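Local structure of beta-fructofuranosidase (Bifidobacterium adolescentis, 6NOB) at residues 188-202 / 214-228. The protein probably hydrolyses terminal non-reducing beta-D-fructofuranoside residues, as in sucrose. Numbering follows the deposited sequence.
Sequences ERIVGGAFSGSAVTV and ANAIRLYLTRHLETR
Phe-195 and His-224 lie against each other across an antiparallel beta hairpin, the first two strands of a four-stranded antiparallel sheet that forms one blade of the five-bladed beta-propeller of family 32 glycosidases. The rings lie nearly parallel, planes at 16°, but slid apart, so that His-224 CB rather than the imidazole sits over the centre of the phenyl face, a CH-pi contact 3.3 Å from the Phe-195 centroid. With CG anti to the backbone N (chi1 -177°), the imidazole runs out past the phenyl rim. There NE2 donates in its ring plane to the anti side of Glu-226 OE1 (2.9 Å), while ND1 bonds to Glu-236 on the next strand; the ring is thus held at both nitrogens. An alanine in place of His-224 would probably keep the CB contact but leave Glu-226 and Glu-236 without their shared partner and open a gap beside Phe-195 CE2 and CZ.

Between Ala-194 and Gly-197 the pairing slips by one residue in a beta bulge. Gly-197 then packs close, its CA 3.7 Å from Leu-221 CA, where a side chain would clash with Leu-221 CB. Beside the bulge, Ala-194 CB rests on one face of the Arg-223 guanidinium, whose NE forms a salt bridge with Glu-252.

Opposite Val-202, Asn-215 and Ala-216 form a classic bulge, and Val-202 O accepts from both their N atoms. At the other end the Arg-228 side chain crosses Val-191 at about a right angle, its guanidinium face over Val-191 CB, which lies 3.6 Å from the plane, and Arg-228 NE donates in that plane to Glu-188 O at 2.9 Å.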
ATOM      1  N   GLU A 188      15.759  21.508  -8.382  1.00 36.88           N
ATOM      2  CA  GLU A 188      14.527  21.662  -7.617  1.00 42.01           C
ATOM      3  C   GLU A 188      13.302  21.868  -8.497  1.00 41.87           C
ATOM      4  O   GLU A 188      12.179  21.815  -7.984  1.00 43.46           O
ATOM      5  CB  GLU A 188      14.660  22.830  -6.639  1.00 50.87           C
ATOM      6  CG  GLU A 188      15.651  22.582  -5.518  1.00 65.91           C
ATOM      7  CD  GLU A 188      15.791  23.773  -4.588  1.00 76.45           C
ATOM      8  OE1 GLU A 188      16.415  24.777  -4.997  1.00 78.90           O
ATOM      9  OE2 GLU A 188      15.277  23.704  -3.452  1.00 79.57           O
ATOM     10  N   ARG A 189      13.484  22.093  -9.799  1.00 41.01           N
ATOM     11  CA  ARG A 189      12.345  22.316 -10.680  1.00 44.08           C
ATOM     12  C   ARG A 189      11.573  21.036 -10.970  1.00 45.37           C
ATOM     13  O   ARG A 189      10.443  21.108 -11.467  1.00 50.62           O
ATOM     14  CB  ARG A 189      12.808  22.938 -11.997  1.00 40.60           C
ATOM     15  CG  ARG A 189      13.509  24.285 -11.861  1.00 40.20           C
ATOM     16  CD  ARG A 189      14.171  24.667 -13.178  1.00 36.99           C
ATOM     17  NE  ARG A 189      15.164  23.672 -13.575  1.00 42.70           N
ATOM     18  CZ  ARG A 189      15.706  23.587 -14.785  1.00 43.99           C
ATOM     19  NH1 ARG A 189      15.353  24.436 -15.740  1.00 44.92           N
ATOM     20  NH2 ARG A 189      16.605  22.646 -15.042  1.00 44.67           N
ATOM     21  N   ILE A 190      12.147  19.873 -10.677  1.00 35.08           N
ATOM     22  CA  ILE A 190      11.537  18.608 -11.055  1.00 37.32           C
ATOM     23  C   ILE A 190      11.182  17.816  -9.802  1.00 39.38           C
ATOM     24  O   ILE A 190      11.710  18.049  -8.711  1.00 37.73           O
ATOM     25  CB  ILE A 190      12.443  17.780 -11.989  1.00 35.40           C
ATOM     26  CG1 ILE A 190      13.858  17.675 -11.421  1.00 37.43           C
ATOM     27  CG2 ILE A 190      12.486  18.409 -13.370  1.00 32.94           C
ATOM     28  CD1 ILE A 190      14.800  16.856 -12.279  1.00 33.12           C
ATOM     29  N   VAL A 191      10.261  16.868  -9.982  1.00 34.20           N
ATOM     30  CA  VAL A 191       9.792  15.992  -8.915  1.00 34.23           C
ATOM     31  C   VAL A 191       9.491  14.631  -9.535  1.00 36.47           C
ATOM     32  O   VAL A 191       9.125  14.534 -10.709  1.00 34.81           O
ATOM     33  CB  VAL A 191       8.554  16.588  -8.199  1.00 38.31           C
ATOM     34  CG1 VAL A 191       7.358  16.658  -9.145  1.00 26.92           C
ATOM     35  CG2 VAL A 191       8.210  15.793  -6.944  1.00 33.70           C
ATOM     36  N   GLY A 192       9.671  13.574  -8.743  1.00 40.23           N
ATOM     37  CA  GLY A 192       9.389  12.227  -9.209  1.00 36.74           C
ATOM     38  C   GLY A 192       9.992  11.143  -8.337  1.00 41.77           C
ATOM     39  O   GLY A 192       9.818  11.159  -7.116  1.00 41.62           O
ATOM     40  N   GLY A 193      10.692  10.182  -8.951  1.00 37.79           N
ATOM     41  CA  GLY A 193      11.415   9.168  -8.216  1.00 37.59           C
ATOM     42  C   GLY A 193      11.073   7.775  -8.703  1.00 38.11           C
ATOM     43  O   GLY A 193      10.558   7.585  -9.811  1.00 39.93           O
ATOM     44  N   ALA A 194      11.369   6.787  -7.861  1.00 35.52           N
ATOM     45  CA  ALA A 194      11.093   5.384  -8.165  1.00 33.10           C
ATOM     46  C   ALA A 194       9.662   5.075  -7.742  1.00 30.03           C
ATOM     47  O   ALA A 194       9.402   4.761  -6.578  1.00 35.72           O
ATOM     48  CB  ALA A 194      12.094   4.476  -7.461  1.00 29.63           C
ATOM     49  N   PHE A 195       8.730   5.159  -8.686  1.00 27.71           N
ATOM     50  CA  PHE A 195       7.320   4.936  -8.396  1.00 26.30           C
ATOM     51  C   PHE A 195       7.040   3.437  -8.273  1.00 33.33           C
ATOM     52  O   PHE A 195       7.949   2.600  -8.272  1.00 33.30           O
ATOM     53  CB  PHE A 195       6.446   5.601  -9.456  1.00 25.03           C
ATOM     54  CG  PHE A 195       6.182   7.061  -9.198  1.00 32.62           C
ATOM     55  CD1 PHE A 195       7.031   7.803  -8.390  1.00 31.78           C
ATOM     56  CD2 PHE A 195       5.077   7.686  -9.750  1.00 33.78           C
ATOM     57  CE1 PHE A 195       6.791   9.142  -8.151  1.00 29.67           C
ATOM     58  CE2 PHE A 195       4.827   9.024  -9.509  1.00 34.96           C
ATOM     59  CZ  PHE A 195       5.687   9.755  -8.710  1.00 32.40           C
ATOM     60  N   SER A 196       5.759   3.087  -8.182  1.00 32.30           N
ATOM     61  CA  SER A 196       5.353   1.745  -7.796  1.00 32.78           C
ATOM     62  C   SER A 196       5.767   0.717  -8.848  1.00 34.98           C
ATOM     63  O   SER A 196       5.985   1.037 -10.022  1.00 32.19           O
ATOM     64  CB  SER A 196       3.844   1.703  -7.575  1.00 30.94           C
ATOM     65  OG  SER A 196       3.513   2.296  -6.332  1.00 32.42           O
ATOM     66  N   GLY A 197       5.881  -0.538  -8.405  1.00 26.98           N
ATOM     67  CA  GLY A 197       6.289  -1.626  -9.278  1.00 26.71           C
ATOM     68  C   GLY A 197       5.944  -2.980  -8.695  1.00 35.31           C
ATOM     69  O   GLY A 197       5.561  -3.103  -7.530  1.00 35.30           O
ATOM     70  N   SER A 198       6.093  -4.007  -9.531  1.00 33.68           N
ATOM     71  CA  SER A 198       5.766  -5.389  -9.191  1.00 29.93           C
ATOM     72  C   SER A 198       7.015  -6.267  -9.293  1.00 34.29           C
ATOM     73  O   SER A 198       8.096  -5.807  -9.671  1.00 31.18           O
ATOM     74  CB  SER A 198       4.651  -5.922 -10.094  1.00 31.11           C
ATOM     75  OG  SER A 198       4.984  -5.764 -11.464  1.00 31.62           O
ATOM     76  N   ALA A 199       6.854  -7.554  -8.963  1.00 31.93           N
ATOM     77  CA  ALA A 199       7.975  -8.482  -8.856  1.00 32.03           C
ATOM     78  C   ALA A 199       7.680  -9.792  -9.573  1.00 34.78           C
ATOM     79  O   ALA A 199       6.562 -10.311  -9.512  1.00 29.79           O
ATOM     80  CB  ALA A 199       8.307  -8.779  -7.390  1.00 28.94           C
ATOM     81  N   VAL A 200       8.700 -10.331 -10.241  1.00 33.07           N
ATOM     82  CA  VAL A 200       8.642 -11.655 -10.851  1.00 37.03           C
ATOM     83  C   VAL A 200       9.892 -12.416 -10.431  1.00 37.50           C
ATOM     84  O   VAL A 200      11.013 -11.986 -10.732  1.00 32.89           O
ATOM     85  CB  VAL A 200       8.541 -11.591 -12.384  1.00 35.87           C
ATOM     86  CG1 VAL A 200       8.460 -12.997 -12.966  1.00 37.35           C
ATOM     87  CG2 VAL A 200       7.338 -10.768 -12.809  1.00 35.56           C
ATOM     88  N   THR A 201       9.705 -13.536  -9.731  1.00 36.02           N
ATOM     89  CA  THR A 201      10.828 -14.374  -9.326  1.00 36.60           C
ATOM     90  C   THR A 201      11.309 -15.197 -10.516  1.00 39.06           C
ATOM     91  O   THR A 201      10.513 -15.865 -11.183  1.00 40.03           O
ATOM     92  CB  THR A 201      10.434 -15.295  -8.165  1.00 37.27           C
ATOM     93  OG1 THR A 201       9.390 -16.185  -8.579  1.00 34.87           O
ATOM     94  CG2 THR A 201       9.961 -14.481  -6.965  1.00 36.09           C
ATOM     95  N   VAL A 202      12.615 -15.142 -10.786  1.00 35.13           N
ATOM     96  CA  VAL A 202      13.206 -15.765 -11.963  1.00 36.30           C
ATOM     97  C   VAL A 202      14.415 -16.596 -11.542  1.00 40.34           C
ATOM     98  O   VAL A 202      14.944 -16.455 -10.440  1.00 37.64           O
ATOM     99  CB  VAL A 202      13.619 -14.728 -13.030  1.00 34.21           C
ATOM    100  CG1 VAL A 202      12.405 -13.963 -13.535  1.00 29.78           C
ATOM    101  CG2 VAL A 202      14.664 -13.775 -12.467  1.00 28.85           C
ATOM    102  N   ALA A 214      13.781 -19.804  -7.003  1.00 43.95           N
ATOM    103  CA  ALA A 214      14.286 -18.685  -7.777  1.00 37.10           C
ATOM    104  C   ALA A 214      15.711 -18.322  -7.370  1.00 39.20           C
ATOM    105  O   ALA A 214      16.177 -18.630  -6.268  1.00 41.56           O
ATOM    106  CB  ALA A 214      13.373 -17.467  -7.623  1.00 34.13           C
ATOM    107  N   ASN A 215      16.407 -17.655  -8.291  1.00 39.27           N
ATOM    108  CA  ASN A 215      17.743 -17.139  -8.040  1.00 39.92           C
ATOM    109  C   ASN A 215      17.781 -15.634  -7.845  1.00 40.45           C
ATOM    110  O   ASN A 215      18.777 -15.123  -7.323  1.00 43.59           O
ATOM    111  CB  ASN A 215      18.683 -17.514  -9.194  1.00 49.61           C
ATOM    112  CG  ASN A 215      19.010 -18.990  -9.216  1.00 62.06           C
ATOM    113  OD1 ASN A 215      18.582 -19.721 -10.110  1.00 65.78           O
ATOM    114  ND2 ASN A 215      19.768 -19.442  -8.222  1.00 66.14           N
ATOM    115  N   ALA A 216      16.731 -14.921  -8.246  1.00 38.95           N
ATOM    116  CA  ALA A 216      16.676 -13.474  -8.109  1.00 36.67           C
ATOM    117  C   ALA A 216      15.228 -13.022  -8.228  1.00 38.49           C
ATOM    118  O   ALA A 216      14.374 -13.742  -8.753  1.00 38.71           O
ATOM    119  CB  ALA A 216      17.541 -12.772  -9.161  1.00 30.46           C
ATOM    120  N   ILE A 217      14.966 -11.821  -7.721  1.00 34.67           N
ATOM    121  CA  ILE A 217      13.698 -11.130  -7.929  1.00 27.16           C
ATOM    122  C   ILE A 217      13.902 -10.123  -9.049  1.00 32.68           C
ATOM    123  O   ILE A 217      14.783  -9.258  -8.959  1.00 33.79           O
ATOM    124  CB  ILE A 217      13.214 -10.417  -6.656  1.00 27.31           C
ATOM    125  CG1 ILE A 217      13.167 -11.363  -5.460  1.00 28.47           C
ATOM    126  CG2 ILE A 217      11.849  -9.783  -6.887  1.00 29.85           C
ATOM    127  CD1 ILE A 217      12.944 -10.635  -4.144  1.00 26.98           C
ATOM    128  N   ARG A 218      13.096 -10.219 -10.100  1.00 29.82           N
ATOM    129  CA  ARG A 218      13.058  -9.188 -11.125  1.00 32.11           C
ATOM    130  C   ARG A 218      11.904  -8.241 -10.830  1.00 31.26           C
ATOM    131  O   ARG A 218      10.757  -8.675 -10.680  1.00 31.82           O
ATOM    132  CB  ARG A 218      12.912  -9.775 -12.530  1.00 25.40           C
ATOM    133  CG  ARG A 218      12.896  -8.697 -13.609  1.00 24.95           C
ATOM    134  CD  ARG A 218      13.214  -9.236 -14.996  1.00 27.68           C
ATOM    135  NE  ARG A 218      14.593  -9.703 -15.125  1.00 34.11           N
ATOM    136  CZ  ARG A 218      15.653  -8.904 -15.220  1.00 38.07           C
ATOM    137  NH1 ARG A 218      15.503  -7.584 -15.182  1.00 37.48           N
ATOM    138  NH2 ARG A 218      16.866  -9.425 -15.345  1.00 32.42           N
ATOM    139  N   LEU A 219      12.212  -6.953 -10.744  1.00 30.96           N
ATOM    140  CA  LEU A 219      11.218  -5.928 -10.478  1.00 32.06           C
ATOM    141  C   LEU A 219      10.966  -5.121 -11.739  1.00 34.06           C
ATOM    142  O   LEU A 219      11.892  -4.855 -12.510  1.00 35.94           O
ATOM    143  CB  LEU A 219      11.672  -5.014  -9.342  1.00 28.12           C
ATOM    144  CG  LEU A 219      11.910  -5.887  -8.113  1.00 39.39           C
ATOM    145  CD1 LEU A 219      13.320  -5.712  -7.577  1.00 38.11           C
ATOM    146  CD2 LEU A 219      10.862  -5.620  -7.050  1.00 35.18           C
ATOM    147  N   TYR A 220       9.703  -4.768 -11.954  1.00 34.75           N
ATOM    148  CA  TYR A 220       9.294  -3.841 -13.002  1.00 32.58           C
ATOM    149  C   TYR A 220       8.600  -2.672 -12.320  1.00 35.57           C
ATOM    150  O   TYR A 220       7.608  -2.872 -11.614  1.00 37.76           O
ATOM    151  CB  TYR A 220       8.354  -4.513 -14.007  1.00 25.48           C
ATOM    152  CG  TYR A 220       8.987  -5.631 -14.805  1.00 31.85           C
ATOM    153  CD1 TYR A 220       9.587  -5.375 -16.032  1.00 29.72           C
ATOM    154  CD2 TYR A 220       8.972  -6.944 -14.342  1.00 27.35           C
ATOM    155  CE1 TYR A 220      10.162  -6.388 -16.772  1.00 30.77           C
ATOM    156  CE2 TYR A 220       9.548  -7.967 -15.076  1.00 32.29           C
ATOM    157  CZ  TYR A 220      10.140  -7.681 -16.292  1.00 36.00           C
ATOM    158  OH  TYR A 220      10.715  -8.688 -17.037  1.00 33.60           O
ATOM    159  N   LEU A 221       9.119  -1.462 -12.519  1.00 35.76           N
ATOM    160  CA  LEU A 221       8.620  -0.300 -11.799  1.00 32.78           C
ATOM    161  C   LEU A 221       8.515   0.895 -12.734  1.00 39.63           C
ATOM    162  O   LEU A 221       9.029   0.891 -13.855  1.00 40.22           O
ATOM    163  CB  LEU A 221       9.515   0.049 -10.603  1.00 28.20           C
ATOM    164  CG  LEU A 221      10.922   0.546 -10.940  1.00 28.36           C
ATOM    165  CD1 LEU A 221      11.306   1.713 -10.042  1.00 26.35           C
ATOM    166  CD2 LEU A 221      11.933  -0.583 -10.814  1.00 28.23           C
ATOM    167  N   THR A 222       7.840   1.932 -12.246  1.00 39.81           N
ATOM    168  CA  THR A 222       7.691   3.191 -12.960  1.00 35.64           C
ATOM    169  C   THR A 222       8.721   4.193 -12.460  1.00 34.94           C
ATOM    170  O   THR A 222       8.900   4.353 -11.248  1.00 38.31           O
ATOM    171  CB  THR A 222       6.285   3.766 -12.776  1.00 32.47           C
ATOM    172  OG1 THR A 222       5.332   2.908 -13.408  1.00 35.43           O
ATOM    173  CG2 THR A 222       6.191   5.166 -13.382  1.00 24.44           C
ATOM    174  N   ARG A 223       9.398   4.853 -13.393  1.00 31.99           N
ATOM    175  CA  ARG A 223      10.187   6.039 -13.096  1.00 32.71           C
ATOM    176  C   ARG A 223       9.370   7.261 -13.491  1.00 36.34           C
ATOM    177  O   ARG A 223       8.797   7.300 -14.585  1.00 38.84           O
ATOM    178  CB  ARG A 223      11.523   6.027 -13.841  1.00 30.45           C
ATOM    179  CG  ARG A 223      12.582   5.140 -13.208  1.00 30.51           C
ATOM    180  CD  ARG A 223      13.178   5.796 -11.975  1.00 32.08           C
ATOM    181  NE  ARG A 223      14.042   4.881 -11.237  1.00 34.11           N
ATOM    182  CZ  ARG A 223      14.581   5.154 -10.053  1.00 33.32           C
ATOM    183  NH1 ARG A 223      14.343   6.320  -9.472  1.00 27.25           N
ATOM    184  NH2 ARG A 223      15.353   4.259  -9.451  1.00 32.78           N
ATOM    185  N   HIS A 224       9.307   8.243 -12.597  1.00 34.27           N
ATOM    186  CA  HIS A 224       8.500   9.439 -12.789  1.00 29.17           C
ATOM    187  C   HIS A 224       9.410  10.657 -12.832  1.00 34.96           C
ATOM    188  O   HIS A 224      10.283  10.817 -11.970  1.00 32.14           O
ATOM    189  CB  HIS A 224       7.468   9.581 -11.667  1.00 31.69           C
ATOM    190  CG  HIS A 224       6.546  10.752 -11.826  1.00 32.05           C
ATOM    191  ND1 HIS A 224       5.255  10.625 -12.292  1.00 32.58           N
ATOM    192  CD2 HIS A 224       6.720  12.068 -11.558  1.00 33.55           C
ATOM    193  CE1 HIS A 224       4.677  11.812 -12.314  1.00 31.29           C
ATOM    194  NE2 HIS A 224       5.545  12.706 -11.874  1.00 29.99           N
ATOM    195  N   LEU A 225       9.209  11.502 -13.841  1.00 36.33           N
ATOM    196  CA  LEU A 225       9.917  12.769 -13.970  1.00 34.14           C
ATOM    197  C   LEU A 225       8.907  13.832 -14.365  1.00 38.22           C
ATOM    198  O   LEU A 225       8.205  13.675 -15.369  1.00 38.65           O
ATOM    199  CB  LEU A 225      11.038  12.679 -15.009  1.00 30.35           C
ATOM    200  CG  LEU A 225      11.612  14.010 -15.490  1.00 32.78           C
ATOM    201  CD1 LEU A 225      12.352  14.719 -14.363  1.00 26.88           C
ATOM    202  CD2 LEU A 225      12.524  13.789 -16.686  1.00 32.42           C
ATOM    203  N   GLU A 226       8.834  14.909 -13.585  1.00 34.22           N
ATOM    204  CA  GLU A 226       7.822  15.934 -13.802  1.00 36.82           C
ATOM    205  C   GLU A 226       8.377  17.300 -13.427  1.00 39.47           C
ATOM    206  O   GLU A 226       8.971  17.459 -12.358  1.00 44.73           O
ATOM    207  CB  GLU A 226       6.562  15.638 -12.982  1.00 36.02           C
ATOM    208  CG  GLU A 226       5.554  16.775 -12.963  1.00 40.82           C
ATOM    209  CD  GLU A 226       4.308  16.436 -12.169  1.00 45.38           C
ATOM    210  OE1 GLU A 226       4.258  15.334 -11.584  1.00 45.16           O
ATOM    211  OE2 GLU A 226       3.382  17.274 -12.125  1.00 52.19           O
ATOM    212  N   THR A 227       8.174  18.276 -14.308  1.00 33.12           N
ATOM    213  CA  THR A 227       8.479  19.666 -13.998  1.00 39.10           C
ATOM    214  C   THR A 227       7.363  20.229 -13.127  1.00 42.92           C
ATOM    215  O   THR A 227       6.207  20.283 -13.559  1.00 46.52           O
ATOM    216  CB  THR A 227       8.622  20.474 -15.287  1.00 41.13           C
ATOM    217  OG1 THR A 227       9.569  19.831 -16.152  1.00 37.29           O
ATOM    218  CG2 THR A 227       9.088  21.895 -14.989  1.00 32.01           C
ATOM    219  N   ARG A 228       7.707  20.634 -11.902  1.00 43.98           N
ATOM    220  CA  ARG A 228       6.718  21.138 -10.953  1.00 41.38           C
ATOM    221  C   ARG A 228       5.877  22.244 -11.577  1.00 44.89           C
ATOM    222  O   ARG A 228       6.407  23.225 -12.107  1.00 41.98           O
ATOM    223  CB  ARG A 228       7.411  21.664  -9.694  1.00 41.72           C
ATOM    224  CG  ARG A 228       8.111  20.607  -8.856  1.00 43.05           C
ATOM    225  CD  ARG A 228       8.705  21.225  -7.594  1.00 43.40           C
ATOM    226  NE  ARG A 228       9.783  20.411  -7.037  1.00 50.94           N
ATOM    227  CZ  ARG A 228       9.609  19.475  -6.109  1.00 54.98           C
ATOM    228  NH1 ARG A 228       8.399  19.233  -5.627  1.00 56.84           N
ATOM    229  NH2 ARG A 228      10.647  18.780  -5.660  1.00 50.09           N
TER
HETATM  230  O   HOH W   1       9.184  23.776 -11.850  1.00 45.10           O
HETATM  231  O   HOH W   2      13.073  17.462  -6.452  1.00 31.07           O